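Local coordinates for protein SusD homolog (Bacteroides thetaiotaomicron VPI-5482, PDB 3FDH) that probably binds glycans at the cell surface as a SusD/RagB-family outer-membrane lipoprotein, handing them to a partner transporter as in other SusD homologues, at residues 263-266 with 267-271; 399-402 with 403-407; 413-416 with 417-421; 435-438 with 439-442. All blocks are in the same frame, centred on the assembly; numbering follows the deposited sequence.

Contact 1: 263-266 with 267-271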
ATOM      1  N   ALA A 263       3.328  17.075   7.960  1.00 26.73           N
ATOM      2  CA  ALA A 263       3.128  16.126   9.059  1.00 28.21           C
ATOM      3  C   ALA A 263       1.650  16.121   9.479  1.00 29.70           C
ATOM      4  O   ALA A 263       1.051  17.169   9.698  1.00 30.33           O
ATOM      5  CB  ALA A 263       4.007  16.530  10.240  1.00 26.54           C
ATOM      6  N   SER A 264       1.096  14.919   9.616  1.00 28.81           N
ATOM      7  CA  SER A 264      -0.294  14.719  10.014  1.00 28.68           C
ATOM      8  C   SER A 264      -0.560  14.896  11.491  1.00 29.94           C
ATOM      9  O   SER A 264       0.009  14.181  12.327  1.00 28.88           O
ATOM     10  CB  SER A 264      -0.751  13.311   9.617  1.00 29.63           C
ATOM     11  OG  SER A 264      -2.071  13.057  10.071  1.00 28.16           O
ATOM     12  N   THR A 265      -1.449  15.838  11.792  1.00 29.14           N
ATOM     13  CA  THR A 265      -1.834  16.127  13.173  1.00 30.35           C
ATOM     14  C   THR A 265      -2.555  14.924  13.785  1.00 30.39           C
ATOM     15  O   THR A 265      -2.211  14.454  14.869  1.00 27.94           O
ATOM     16  CB  THR A 265      -2.693  17.404  13.281  1.00 31.11           C
ATOM     17  OG1 THR A 265      -1.915  18.542  12.884  1.00 30.39           O
ATOM     18  CG2 THR A 265      -3.147  17.629  14.721  1.00 28.42           C
ATOM     19  N   SER A 266      -3.555  14.430  13.077  1.00 29.65           N
ATOM     20  CA  SER A 266      -4.345  13.284  13.563  1.00 30.54           C
ATOM     21  C   SER A 266      -3.435  12.089  13.879  1.00 30.48           C
ATOM     22  O   SER A 266      -3.590  11.399  14.893  1.00 28.57           O
ATOM     23  CB  SER A 266      -5.509  12.942  12.595  1.00 31.03           C
ATOM     24  OG  SER A 266      -5.062  12.431  11.343  1.00 33.65           O
ATOM     25  N   LEU A 267      -2.435  11.883  13.029  1.00 29.60           N
ATOM     26  CA  LEU A 267      -1.525  10.776  13.206  1.00 30.49           C
ATOM     27  C   LEU A 267      -0.710  11.018  14.471  1.00 29.35           C
ATOM     28  O   LEU A 267      -0.516  10.131  15.294  1.00 30.04           O
ATOM     29  CB  LEU A 267      -0.602  10.575  11.988  1.00 29.47           C
ATOM     30  CG  LEU A 267       0.446   9.454  12.145  1.00 27.85           C
ATOM     31  CD1 LEU A 267      -0.138   8.073  12.283  1.00 27.72           C
ATOM     32  CD2 LEU A 267       1.355   9.484  10.970  1.00 27.49           C
ATOM     33  N   GLY A 268      -0.255  12.251  14.632  1.00 30.26           N
ATOM     34  CA  GLY A 268       0.538  12.639  15.813  1.00 29.18           C
ATOM     35  C   GLY A 268      -0.257  12.436  17.095  1.00 29.99           C
ATOM     36  O   GLY A 268       0.254  11.963  18.116  1.00 29.01           O
ATOM     37  N   THR A 269      -1.538  12.758  17.033  1.00 29.09           N
ATOM     38  CA  THR A 269      -2.410  12.578  18.194  1.00 30.22           C
ATOM     39  C   THR A 269      -2.412  11.113  18.646  1.00 29.95           C
ATOM     40  O   THR A 269      -2.340  10.813  19.818  1.00 29.32           O
ATOM     41  CB  THR A 269      -3.851  12.987  17.850  1.00 29.85           C
ATOM     42  OG1 THR A 269      -3.863  14.361  17.446  1.00 32.02           O
ATOM     43  CG2 THR A 269      -4.791  12.821  19.072  1.00 30.00           C
ATOM     44  N   LYS A 270      -2.519  10.210  17.677  1.00 30.87           N
ATOM     45  CA  LYS A 270      -2.528   8.758  17.965  1.00 29.18           C
ATOM     46  C   LYS A 270      -1.201   8.332  18.561  1.00 29.98           C
ATOM     47  O   LYS A 270      -1.113   7.674  19.601  1.00 30.66           O
ATOM     48  CB  LYS A 270      -2.782   7.951  16.700  1.00 27.47           C
ATOM     49  CG  LYS A 270      -4.177   8.119  16.083  1.00 30.19           C
ATOM     50  CD  LYS A 270      -4.335   7.325  14.809  1.00 29.45           C
ATOM     51  CE  LYS A 270      -5.757   7.455  14.180  1.00 30.48           C
ATOM     52  NZ  LYS A 270      -6.134   8.804  13.667  1.00 31.71           N
ATOM     53  N   LEU A 271      -0.139   8.685  17.859  1.00 28.91           N
ATOM     54  CA  LEU A 271       1.209   8.311  18.322  1.00 28.67           C
ATOM     55  C   LEU A 271       1.480   8.785  19.759  1.00 30.37           C
ATOM     56  O   LEU A 271       2.098   8.072  20.592  1.00 29.89           O
ATOM     57  CB  LEU A 271       2.303   8.849  17.351  1.00 29.23           C
ATOM     58  CG  LEU A 271       2.268   8.308  15.920  1.00 29.66           C
ATOM     59  CD1 LEU A 271       3.231   9.088  14.945  1.00 27.44           C
ATOM     60  CD2 LEU A 271       2.585   6.804  15.940  1.00 27.59           C
TER
HETATM   61  O   HOH W   1      -4.201   9.656  11.764  1.00 21.51           O
HETATM   62  O   HOH W   2      -6.420  10.664  15.769  1.00 29.03           O
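S264 is the N-cap of helix 265-274 and meets L267 in its first turn. The capping bond runs from L267 N to S264 OG at 3.2 Å, with an N-H...O angle of 155°. It is set by the serine torsion: OG lies anti to the backbone N (chi1 176°) and beside its own carbonyl carbon, which swings it forward over the helix start, where it also rests 3.5 Å from L267 CB. E50 and N307 bond to the same S264 OG, so the cap is tied to other parts of the chain.

Backbone bonds continue the turn. G268 N reaches S264 O, and K270 N reaches S266 O. T265 O receives T269 N at 2.8 Å, and T269 OG1 lies 3.1 Å from that same oxygen.

Waters join S266 to K270. The lysine chain runs alongside the S266 carbonyl, CG lying 3.5 Å from S266 O, and bends at its last torsion (chi4 66°). NZ is thereby turned back toward S266 and also bonds to T450 O. One water links it to S266 OG, which has E50 as a further partner; a second water donates to S266 O at 3.1 Å and accepts from K270 NZ at 2.8 Å.

Contact 2: 399-402 with 403-407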
ATOM      1  N   TYR A 399       8.009  -2.120  24.276  1.00 31.33           N
ATOM      2  CA  TYR A 399       6.966  -1.131  24.043  1.00 30.26           C
ATOM      3  C   TYR A 399       5.657  -1.892  23.872  1.00 31.01           C
ATOM      4  O   TYR A 399       4.584  -1.510  24.367  1.00 29.68           O
ATOM      5  CB  TYR A 399       7.255  -0.282  22.794  1.00 30.02           C
ATOM      6  CG  TYR A 399       6.016   0.365  22.328  1.00 30.26           C
ATOM      7  CD1 TYR A 399       5.479   1.418  23.031  1.00 28.93           C
ATOM      8  CD2 TYR A 399       5.350  -0.088  21.194  1.00 31.58           C
ATOM      9  CE1 TYR A 399       4.317   2.006  22.611  1.00 25.56           C
ATOM     10  CE2 TYR A 399       4.205   0.483  20.798  1.00 33.32           C
ATOM     11  CZ  TYR A 399       3.690   1.530  21.513  1.00 30.93           C
ATOM     12  OH  TYR A 399       2.522   2.132  21.111  1.00 27.83           O
ATOM     13  N   PHE A 400       5.746  -3.004  23.159  1.00 30.57           N
ATOM     14  CA  PHE A 400       4.543  -3.817  22.982  1.00 32.26           C
ATOM     15  C   PHE A 400       3.992  -4.278  24.350  1.00 31.86           C
ATOM     16  O   PHE A 400       2.797  -4.203  24.622  1.00 31.18           O
ATOM     17  CB  PHE A 400       4.798  -5.071  22.151  1.00 32.57           C
ATOM     18  CG  PHE A 400       3.597  -5.982  22.115  1.00 32.33           C
ATOM     19  CD1 PHE A 400       2.622  -5.810  21.165  1.00 32.48           C
ATOM     20  CD2 PHE A 400       3.415  -6.961  23.097  1.00 34.15           C
ATOM     21  CE1 PHE A 400       1.480  -6.594  21.145  1.00 30.90           C
ATOM     22  CE2 PHE A 400       2.268  -7.773  23.071  1.00 31.34           C
ATOM     23  CZ  PHE A 400       1.309  -7.582  22.086  1.00 31.76           C
ATOM     24  N   ASP A 401       4.909  -4.781  25.170  1.00 30.30           N
ATOM     25  CA  ASP A 401       4.607  -5.344  26.504  1.00 31.26           C
ATOM     26  C   ASP A 401       4.086  -4.271  27.442  1.00 32.17           C
ATOM     27  O   ASP A 401       3.164  -4.473  28.231  1.00 31.59           O
ATOM     28  CB  ASP A 401       5.865  -5.928  27.148  1.00 32.14           C
ATOM     29  CG  ASP A 401       6.368  -7.215  26.477  1.00 32.57           C
ATOM     30  OD1 ASP A 401       5.630  -7.862  25.691  1.00 35.01           O
ATOM     31  OD2 ASP A 401       7.538  -7.572  26.749  1.00 35.23           O
ATOM     32  N   ASP A 402       4.659  -3.092  27.303  1.00 31.94           N
ATOM     33  CA  ASP A 402       4.381  -1.999  28.238  1.00 31.72           C
ATOM     34  C   ASP A 402       3.115  -1.245  27.904  1.00 30.77           C
ATOM     35  O   ASP A 402       2.465  -0.712  28.792  1.00 29.76           O
ATOM     36  CB  ASP A 402       5.557  -0.997  28.303  1.00 31.59           C
ATOM     37  CG  ASP A 402       6.720  -1.474  29.184  1.00 38.06           C
ATOM     38  OD1 ASP A 402       6.596  -2.530  29.817  1.00 38.54           O
ATOM     39  OD2 ASP A 402       7.761  -0.774  29.248  1.00 41.55           O
ATOM     40  N   VAL A 403       2.745  -1.245  26.630  1.00 30.74           N
ATOM     41  CA  VAL A 403       1.630  -0.436  26.171  1.00 30.16           C
ATOM     42  C   VAL A 403       0.550  -1.174  25.363  1.00 29.96           C
ATOM     43  O   VAL A 403      -0.646  -1.130  25.689  1.00 30.20           O
ATOM     44  CB  VAL A 403       2.157   0.740  25.295  1.00 31.04           C
ATOM     45  CG1 VAL A 403       0.994   1.550  24.683  1.00 29.62           C
ATOM     46  CG2 VAL A 403       3.119   1.624  26.102  1.00 28.73           C
ATOM     47  N   VAL A 404       0.984  -1.870  24.329  1.00 29.81           N
ATOM     48  CA  VAL A 404       0.029  -2.490  23.415  1.00 28.45           C
ATOM     49  C   VAL A 404      -0.685  -3.691  23.982  1.00 28.67           C
ATOM     50  O   VAL A 404      -1.868  -3.890  23.734  1.00 29.71           O
ATOM     51  CB  VAL A 404       0.658  -2.864  22.027  1.00 28.91           C
ATOM     52  CG1 VAL A 404      -0.384  -3.490  21.154  1.00 27.36           C
ATOM     53  CG2 VAL A 404       1.261  -1.634  21.309  1.00 23.37           C
ATOM     54  N   LYS A 405       0.018  -4.456  24.802  1.00 31.99           N
ATOM     55  CA  LYS A 405      -0.534  -5.729  25.284  1.00 32.77           C
ATOM     56  C   LYS A 405      -1.865  -5.507  26.029  1.00 32.09           C
ATOM     57  O   LYS A 405      -2.864  -6.189  25.787  1.00 32.68           O
ATOM     58  CB  LYS A 405       0.509  -6.465  26.154  1.00 33.68           C
ATOM     59  CG  LYS A 405       0.086  -7.856  26.588  1.00 36.45           C
ATOM     60  CD  LYS A 405       0.985  -8.440  27.673  1.00 43.82           C
ATOM     61  CE  LYS A 405       2.353  -8.875  27.157  1.00 47.95           C
ATOM     62  NZ  LYS A 405       3.182  -9.524  28.242  1.00 48.34           N
ATOM     63  N   ALA A 406      -1.872  -4.539  26.926  1.00 31.60           N
ATOM     64  CA  ALA A 406      -3.068  -4.259  27.719  1.00 31.51           C
ATOM     65  C   ALA A 406      -4.224  -3.763  26.840  1.00 31.80           C
ATOM     66  O   ALA A 406      -5.367  -4.138  27.054  1.00 31.98           O
ATOM     67  CB  ALA A 406      -2.769  -3.271  28.860  1.00 31.42           C
ATOM     68  N   LYS A 407      -3.910  -2.963  25.830  1.00 30.24           N
ATOM     69  CA  LYS A 407      -4.931  -2.401  24.940  1.00 30.01           C
ATOM     70  C   LYS A 407      -5.511  -3.504  24.088  1.00 29.68           C
ATOM     71  O   LYS A 407      -6.716  -3.533  23.798  1.00 30.23           O
ATOM     72  CB  LYS A 407      -4.358  -1.267  24.081  1.00 30.53           C
ATOM     73  CG  LYS A 407      -4.039  -0.029  24.898  1.00 33.65           C
ATOM     74  CD  LYS A 407      -3.424   1.025  24.048  1.00 41.90           C
ATOM     75  CE  LYS A 407      -2.912   2.251  24.835  1.00 47.61           C
ATOM     76  NZ  LYS A 407      -3.963   3.068  25.512  1.00 50.39           N
TER
HETATM   77  O   HOH W   3       0.593  -3.664  28.385  1.00 33.67           O
HETATM   78  O   HOH W   4       3.173  -6.728  29.724  1.00 52.74           O
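Helix 393-410 contains a wider pi-type turn at 400-402, where Y399 and F400 meet V403, V404 and K405. The backbone bonds record the change of pitch. V403 N bonds to Y399 O in the ordinary i to i+4 manner, whereas K405 N reaches back five residues to F400 O at 2.8 Å, with the donor nearly on the line of the C=O bond. V403, right after the turn, has a phi of -128°, far from the usual helical value and consistent with the backbone adjusting there.

Two aromatic rings pack beside this turn. Y399 has chi1 161°, which lays its ring along the helix toward the valines: CE1 lies 3.7 Å from V403 CB, and CE2 lies 3.7 Å from V404 CG2. The two methyls of V404 are divided between the rings, since CG1 touches F400 CE1 at 3.6 Å while CG2 serves the tyrosine. The F400 side chain crosses those of V404 and K405 at about a right angle, and the amide N of K405 stands over the centre of one ring face. Y274 and L365 extend the packing around Y399, joining this helix to helices 265-274 and 354-379.

Polar contacts follow the D401 side. D401 OD1 and K405 NZ form a long salt bridge, and the same carboxylate oxygen has a second cationic partner in K358. Two waters accompany the widened turn, both donating to D401 O: one accepts from A406 N at 3.0 Å, the other from K405 NZ at 3.2 Å.

Contact 3: 413-416 with 417-421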
ATOM      1  N   LEU A 413      -9.532  -6.927  18.393  1.00 29.60           N
ATOM      2  CA  LEU A 413      -9.618  -6.521  16.991  1.00 30.28           C
ATOM      3  C   LEU A 413      -9.291  -5.053  16.748  1.00 31.02           C
ATOM      4  O   LEU A 413      -8.530  -4.702  15.842  1.00 31.69           O
ATOM      5  CB  LEU A 413     -10.997  -6.835  16.397  1.00 30.49           C
ATOM      6  CG  LEU A 413     -11.132  -6.515  14.898  1.00 32.25           C
ATOM      7  CD1 LEU A 413     -10.121  -7.273  14.038  1.00 28.29           C
ATOM      8  CD2 LEU A 413     -12.580  -6.790  14.466  1.00 26.67           C
ATOM      9  N   GLN A 414      -9.933  -4.220  17.546  1.00 31.37           N
ATOM     10  CA  GLN A 414      -9.799  -2.769  17.438  1.00 31.54           C
ATOM     11  C   GLN A 414      -8.345  -2.386  17.487  1.00 32.26           C
ATOM     12  O   GLN A 414      -7.864  -1.639  16.653  1.00 33.19           O
ATOM     13  CB  GLN A 414     -10.534  -2.058  18.573  1.00 32.14           C
ATOM     14  CG  GLN A 414     -10.293  -0.570  18.582  1.00 35.45           C
ATOM     15  CD  GLN A 414     -11.064   0.143  19.673  1.00 44.27           C
ATOM     16  OE1 GLN A 414     -12.264   0.249  19.594  1.00 50.48           O
ATOM     17  NE2 GLN A 414     -10.362   0.669  20.675  1.00 51.88           N
ATOM     18  N   GLU A 415      -7.683  -2.892  18.513  1.00 29.28           N
ATOM     19  CA  GLU A 415      -6.261  -2.614  18.775  1.00 29.49           C
ATOM     20  C   GLU A 415      -5.363  -3.130  17.656  1.00 29.48           C
ATOM     21  O   GLU A 415      -4.418  -2.472  17.223  1.00 27.19           O
ATOM     22  CB  GLU A 415      -5.826  -3.168  20.119  1.00 30.57           C
ATOM     23  CG  GLU A 415      -4.380  -2.856  20.433  1.00 29.46           C
ATOM     24  CD  GLU A 415      -4.029  -1.339  20.532  1.00 32.83           C
ATOM     25  OE1 GLU A 415      -4.910  -0.458  20.703  1.00 29.16           O
ATOM     26  OE2 GLU A 415      -2.817  -1.033  20.472  1.00 31.00           O
ATOM     27  N   THR A 416      -5.684  -4.323  17.192  1.00 30.45           N
ATOM     28  CA  THR A 416      -4.982  -4.934  16.084  1.00 30.85           C
ATOM     29  C   THR A 416      -5.028  -4.047  14.843  1.00 27.56           C
ATOM     30  O   THR A 416      -4.022  -3.821  14.200  1.00 28.56           O
ATOM     31  CB  THR A 416      -5.513  -6.374  15.767  1.00 30.28           C
ATOM     32  OG1 THR A 416      -5.252  -7.225  16.904  1.00 28.98           O
ATOM     33  CG2 THR A 416      -4.853  -6.976  14.446  1.00 27.52           C
HETATM   34  N   MSE A 417      -6.174  -3.472  14.527  1.00 29.11           N
HETATM   35  CA  MSE A 417      -6.272  -2.735  13.295  1.00 28.87           C
HETATM   36  C   MSE A 417      -5.657  -1.337  13.438  1.00 29.65           C
HETATM   37  O   MSE A 417      -5.121  -0.776  12.459  1.00 29.02           O
HETATM   38  CB  MSE A 417      -7.715  -2.673  12.870  1.00 25.70           C
HETATM   39  CG  MSE A 417      -8.388  -4.050  12.677  1.00 24.59           C
HETATM   40 SE   MSE A 417      -7.403  -5.124  11.414  0.75 24.94          SE
HETATM   41  CE  MSE A 417      -7.589  -3.937   9.895  1.00 27.19           C
ATOM     42  N   ILE A 418      -5.737  -0.790  14.659  1.00 30.06           N
ATOM     43  CA  ILE A 418      -5.047   0.494  14.971  1.00 29.40           C
ATOM     44  C   ILE A 418      -3.541   0.308  14.763  1.00 28.27           C
ATOM     45  O   ILE A 418      -2.861   1.139  14.154  1.00 29.13           O
ATOM     46  CB  ILE A 418      -5.344   1.021  16.391  1.00 28.64           C
ATOM     47  CG1 ILE A 418      -6.812   1.489  16.468  1.00 28.51           C
ATOM     48  CG2 ILE A 418      -4.429   2.190  16.693  1.00 28.95           C
ATOM     49  CD1 ILE A 418      -7.345   1.871  17.900  1.00 27.03           C
ATOM     50  N   GLN A 419      -3.032  -0.805  15.260  1.00 29.29           N
ATOM     51  CA  GLN A 419      -1.626  -1.121  15.132  1.00 28.56           C
ATOM     52  C   GLN A 419      -1.221  -1.369  13.682  1.00 29.22           C
ATOM     53  O   GLN A 419      -0.130  -0.970  13.259  1.00 31.12           O
ATOM     54  CB  GLN A 419      -1.192  -2.289  16.073  1.00 28.84           C
ATOM     55  CG  GLN A 419      -1.215  -1.914  17.573  1.00 30.31           C
ATOM     56  CD  GLN A 419      -0.329  -0.692  17.911  1.00 27.22           C
ATOM     57  OE1 GLN A 419       0.787  -0.552  17.399  1.00 28.64           O
ATOM     58  NE2 GLN A 419      -0.823   0.178  18.785  1.00 26.21           N
ATOM     59  N   LYS A 420      -2.113  -1.965  12.892  1.00 28.45           N
ATOM     60  CA  LYS A 420      -1.815  -2.227  11.496  1.00 28.11           C
ATOM     61  C   LYS A 420      -1.659  -0.873  10.843  1.00 27.47           C
ATOM     62  O   LYS A 420      -0.736  -0.617  10.104  1.00 25.95           O
ATOM     63  CB  LYS A 420      -2.941  -3.052  10.833  1.00 27.35           C
ATOM     64  CG  LYS A 420      -2.647  -3.486   9.431  1.00 26.05           C
ATOM     65  CD  LYS A 420      -3.733  -4.353   8.825  1.00 25.79           C
ATOM     66  CE  LYS A 420      -3.283  -5.081   7.564  1.00 24.35           C
ATOM     67  NZ  LYS A 420      -4.504  -5.554   6.748  1.00 27.23           N
ATOM     68  N   TYR A 421      -2.632  -0.021  11.114  1.00 29.03           N
ATOM     69  CA  TYR A 421      -2.649   1.379  10.637  1.00 30.44           C
ATOM     70  C   TYR A 421      -1.361   2.136  10.965  1.00 30.22           C
ATOM     71  O   TYR A 421      -0.717   2.665  10.053  1.00 30.08           O
ATOM     72  CB  TYR A 421      -3.910   2.131  11.106  1.00 30.87           C
ATOM     73  CG  TYR A 421      -3.887   3.600  10.752  1.00 26.22           C
ATOM     74  CD1 TYR A 421      -3.344   4.526  11.639  1.00 24.61           C
ATOM     75  CD2 TYR A 421      -4.446   4.076   9.574  1.00 27.79           C
ATOM     76  CE1 TYR A 421      -3.260   5.866  11.333  1.00 29.58           C
ATOM     77  CE2 TYR A 421      -4.385   5.426   9.259  1.00 27.71           C
ATOM     78  CZ  TYR A 421      -3.814   6.327  10.129  1.00 30.83           C
ATOM     79  OH  TYR A 421      -3.761   7.700   9.823  1.00 28.91           O
TER
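The E415 carboxylate and the Q419 amide are joined by a bond from NE2 to OE2 of 2.9 Å, with an N-H...O angle of 146°. The geometry is not coplanar: the nitrogen approaches from above the carboxylate plane, and the two flat groups are turned 34° against each other. Bends in both chains make the meeting possible. E415 turns at chi2 (61°) to bring OE2 toward the following turn. On the other side, chi1 of Q419 puts CG 3.4 Å from E415 OE2, and the bend at chi2 turns the amide so that NE2 reaches that oxygen. The other carboxylate oxygen, E415 OE1, is bonded to the Y274 hydroxyl, so both oxygens of this buried group have a partner.

Beneath the side chains lies the regular alpha-helical ladder of helix 412-423, in which M417, I418, Q419 and K420 donate their backbone N-H to L413, Q414, E415 and T416 respectively. The Q419 N to E415 O bond, 2.9 Å long, makes a second link within the glutamate-glutamine pair.

Apolar contacts lie farther round the helix. L413 and M417, a selenomethionine, run side by side and point the same way, with L413 CD1 3.9 Å from M417 CG. Q414 and I418 are likewise aligned, with CG of Q414 3.9 Å from CD1 of I418. Side chains of helix 335-348 pack on L413 and M417, whereas I418 faces Y274 of helix 265-274.

Contact 4: 435-438 with 439-442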
ATOM      1  N   TYR A 435      -5.514   2.109   2.979  1.00 28.16           N
ATOM      2  CA  TYR A 435      -6.743   2.713   2.439  1.00 28.61           C
ATOM      3  C   TYR A 435      -7.799   1.645   2.060  1.00 29.47           C
ATOM      4  O   TYR A 435      -8.997   1.837   2.267  1.00 28.47           O
ATOM      5  CB  TYR A 435      -6.376   3.589   1.268  1.00 30.62           C
ATOM      6  CG  TYR A 435      -7.539   4.162   0.533  1.00 26.50           C
ATOM      7  CD1 TYR A 435      -8.315   5.191   1.095  1.00 32.89           C
ATOM      8  CD2 TYR A 435      -7.821   3.750  -0.746  1.00 31.57           C
ATOM      9  CE1 TYR A 435      -9.377   5.722   0.409  1.00 27.52           C
ATOM     10  CE2 TYR A 435      -8.856   4.285  -1.441  1.00 26.32           C
ATOM     11  CZ  TYR A 435      -9.628   5.280  -0.875  1.00 32.85           C
ATOM     12  OH  TYR A 435     -10.633   5.777  -1.641  1.00 29.95           O
ATOM     13  N   ASN A 436      -7.334   0.505   1.585  1.00 30.44           N
ATOM     14  CA  ASN A 436      -8.194  -0.659   1.378  1.00 30.30           C
ATOM     15  C   ASN A 436      -8.733  -1.126   2.721  1.00 28.95           C
ATOM     16  O   ASN A 436      -9.919  -1.334   2.863  1.00 30.73           O
ATOM     17  CB  ASN A 436      -7.472  -1.815   0.710  1.00 32.04           C
ATOM     18  CG  ASN A 436      -7.092  -1.521  -0.718  1.00 30.62           C
ATOM     19  OD1 ASN A 436      -7.847  -0.839  -1.434  1.00 29.58           O
ATOM     20  ND2 ASN A 436      -5.912  -2.023  -1.146  1.00 29.33           N
ATOM     21  N   ASP A 437      -7.860  -1.289   3.719  1.00 28.18           N
ATOM     22  CA  ASP A 437      -8.320  -1.755   5.022  1.00 27.90           C
ATOM     23  C   ASP A 437      -9.354  -0.809   5.608  1.00 29.10           C
ATOM     24  O   ASP A 437     -10.347  -1.212   6.210  1.00 30.28           O
ATOM     25  CB  ASP A 437      -7.173  -1.846   6.033  1.00 29.16           C
ATOM     26  CG  ASP A 437      -6.260  -3.106   5.856  1.00 27.63           C
ATOM     27  OD1 ASP A 437      -6.767  -4.221   5.608  1.00 31.20           O
ATOM     28  OD2 ASP A 437      -5.039  -2.994   6.107  1.00 34.49           O
ATOM     29  N   PHE A 438      -9.171   0.483   5.353  1.00 30.27           N
ATOM     30  CA  PHE A 438     -10.030   1.497   5.991  1.00 28.88           C
ATOM     31  C   PHE A 438     -11.410   1.382   5.428  1.00 27.74           C
ATOM     32  O   PHE A 438     -12.428   1.391   6.137  1.00 29.03           O
ATOM     33  CB  PHE A 438      -9.506   2.949   5.742  1.00 28.04           C
ATOM     34  CG  PHE A 438     -10.273   3.977   6.515  1.00 28.82           C
ATOM     35  CD1 PHE A 438      -9.969   4.259   7.822  1.00 30.32           C
ATOM     36  CD2 PHE A 438     -11.348   4.589   5.964  1.00 31.07           C
ATOM     37  CE1 PHE A 438     -10.721   5.145   8.539  1.00 33.12           C
ATOM     38  CE2 PHE A 438     -12.088   5.484   6.662  1.00 35.69           C
ATOM     39  CZ  PHE A 438     -11.787   5.767   7.958  1.00 28.31           C
ATOM     40  N   ARG A 439     -11.438   1.260   4.124  1.00 27.69           N
ATOM     41  CA  ARG A 439     -12.696   1.164   3.422  1.00 27.69           C
ATOM     42  C   ARG A 439     -13.380  -0.190   3.690  1.00 28.31           C
ATOM     43  O   ARG A 439     -14.602  -0.309   3.724  1.00 25.04           O
ATOM     44  CB  ARG A 439     -12.510   1.367   1.916  1.00 27.75           C
ATOM     45  CG  ARG A 439     -12.132   2.772   1.538  1.00 27.22           C
ATOM     46  CD  ARG A 439     -12.038   2.851   0.012  1.00 26.73           C
ATOM     47  NE  ARG A 439     -10.921   2.070  -0.497  1.00 25.39           N
ATOM     48  CZ  ARG A 439     -10.794   1.645  -1.736  1.00 26.15           C
ATOM     49  NH1 ARG A 439     -11.763   1.865  -2.582  1.00 27.71           N
ATOM     50  NH2 ARG A 439      -9.753   0.937  -2.076  1.00 28.40           N
ATOM     51  N   ARG A 440     -12.578  -1.206   3.927  1.00 28.66           N
ATOM     52  CA  ARG A 440     -13.145  -2.531   4.201  1.00 29.14           C
ATOM     53  C   ARG A 440     -13.824  -2.427   5.548  1.00 27.47           C
ATOM     54  O   ARG A 440     -14.939  -2.935   5.712  1.00 28.55           O
ATOM     55  CB  ARG A 440     -12.089  -3.623   4.172  1.00 30.80           C
ATOM     56  CG  ARG A 440     -12.577  -4.962   4.669  1.00 29.78           C
ATOM     57  CD  ARG A 440     -11.578  -6.062   4.421  1.00 30.87           C
ATOM     58  NE  ARG A 440     -10.290  -5.835   5.041  1.00 30.17           N
ATOM     59  CZ  ARG A 440      -9.982  -6.235   6.282  1.00 23.77           C
ATOM     60  NH1 ARG A 440     -10.888  -6.845   7.046  1.00 25.11           N
ATOM     61  NH2 ARG A 440      -8.793  -5.969   6.759  1.00 30.60           N
HETATM   62  N   MSE A 441     -13.150  -1.795   6.512  1.00 28.46           N
HETATM   63  CA  MSE A 441     -13.743  -1.561   7.860  1.00 27.37           C
HETATM   64  C   MSE A 441     -15.054  -0.794   7.760  1.00 28.65           C
HETATM   65  O   MSE A 441     -16.023  -1.080   8.475  1.00 28.90           O
HETATM   66  CB  MSE A 441     -12.822  -0.824   8.776  1.00 32.09           C
HETATM   67  CG  MSE A 441     -11.931  -1.836   9.367  1.00 19.81           C
HETATM   68 SE   MSE A 441     -10.503  -1.309  10.626  0.75 24.49          SE
HETATM   69  CE  MSE A 441      -9.185  -0.623   9.483  1.00 30.74           C
ATOM     70  N   LYS A 442     -15.061   0.206   6.880  1.00 28.80           N
ATOM     71  CA  LYS A 442     -16.279   0.956   6.624  1.00 29.21           C
ATOM     72  C   LYS A 442     -17.437   0.057   6.191  1.00 29.98           C
ATOM     73  O   LYS A 442     -18.556   0.161   6.718  1.00 27.97           O
ATOM     74  CB  LYS A 442     -16.093   2.031   5.554  1.00 30.98           C
ATOM     75  CG  LYS A 442     -15.523   3.276   6.069  1.00 37.45           C
ATOM     76  CD  LYS A 442     -15.515   4.429   5.032  1.00 34.28           C
ATOM     77  CE  LYS A 442     -16.872   5.002   4.736  1.00 32.74           C
ATOM     78  NZ  LYS A 442     -17.554   5.716   5.841  1.00 36.06           N
TER
HETATM   79  O   HOH W   5      -8.011  -5.376   3.495  1.00 23.72           O
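R439 folds back over the Y435 ring, one turn earlier in helix 431-443. Its bend at chi3 (-68°) lays the guanidinium almost parallel to the ring, the planes 14° apart and offset, with R439 NE 3.2 Å from Y435 CE2. Its CD adds a CH-pi contact, 3.9 Å from the centroid of the Y435 ring and over the same face. NE also makes a weak bond to Y435 O. At the guanidinium edge, R439 NH2 meets N436 OD1 at 2.7 Å, a bond weakened by its poor angle; the amide's other end, N436 ND2, bonds to E433 OE1. Further bonds go from R439 NH1 to L462 O and from NH2 to D125 O, so the stacked group is held at both terminal nitrogens.

R440 takes a different course. Its CG lies anti to the backbone N, the chain turns at chi3, and chi4 then swings the guanidinium so that NH2 reaches D437 OD1 in a nearly straight salt bridge of 2.9 Å. The oxygen lies in the guanidinium plane, but the nitrogen stands above the carboxylate plane, and the two planes are 78° apart. A water spans the same pair from D437 OD1 to R440 NE. The K442 side chain slants past the F438 ring, CD lying 3.9 Å from F438 CE2.

Neighbouring helices also bind charged ends: D437 OD2 bridges to K420 of helix 412-423, R440 NH1 to E344 of helix 335-348. M417 packs against R440 and M441, while N436 touches helices 106-127 and 191-208.

All four contacts are local, between residues about a turn apart, contact 1 at a helix start and the others within helices. Contacts 3 and 4 are buried; contacts 1 and 2 are partly buried, and contact 2, its centre about 26 Å from the chain centre, lies farthest out. The 413-421 segment touches the other three: L267 and K270 pack on Y421, V404 on E415 and Q419, and contact 4 is met through a charged pair and M417-M441 packing. Contacts 1, 2 and 4 do not touch one another. Chemistry varies accordingly: waters bridge lysines in contacts 1 and 2 and an arginine in contact 4, contact 3 buries a carboxylate-amide pair, and contact 4 packs arginines among aromatic and acidic groups.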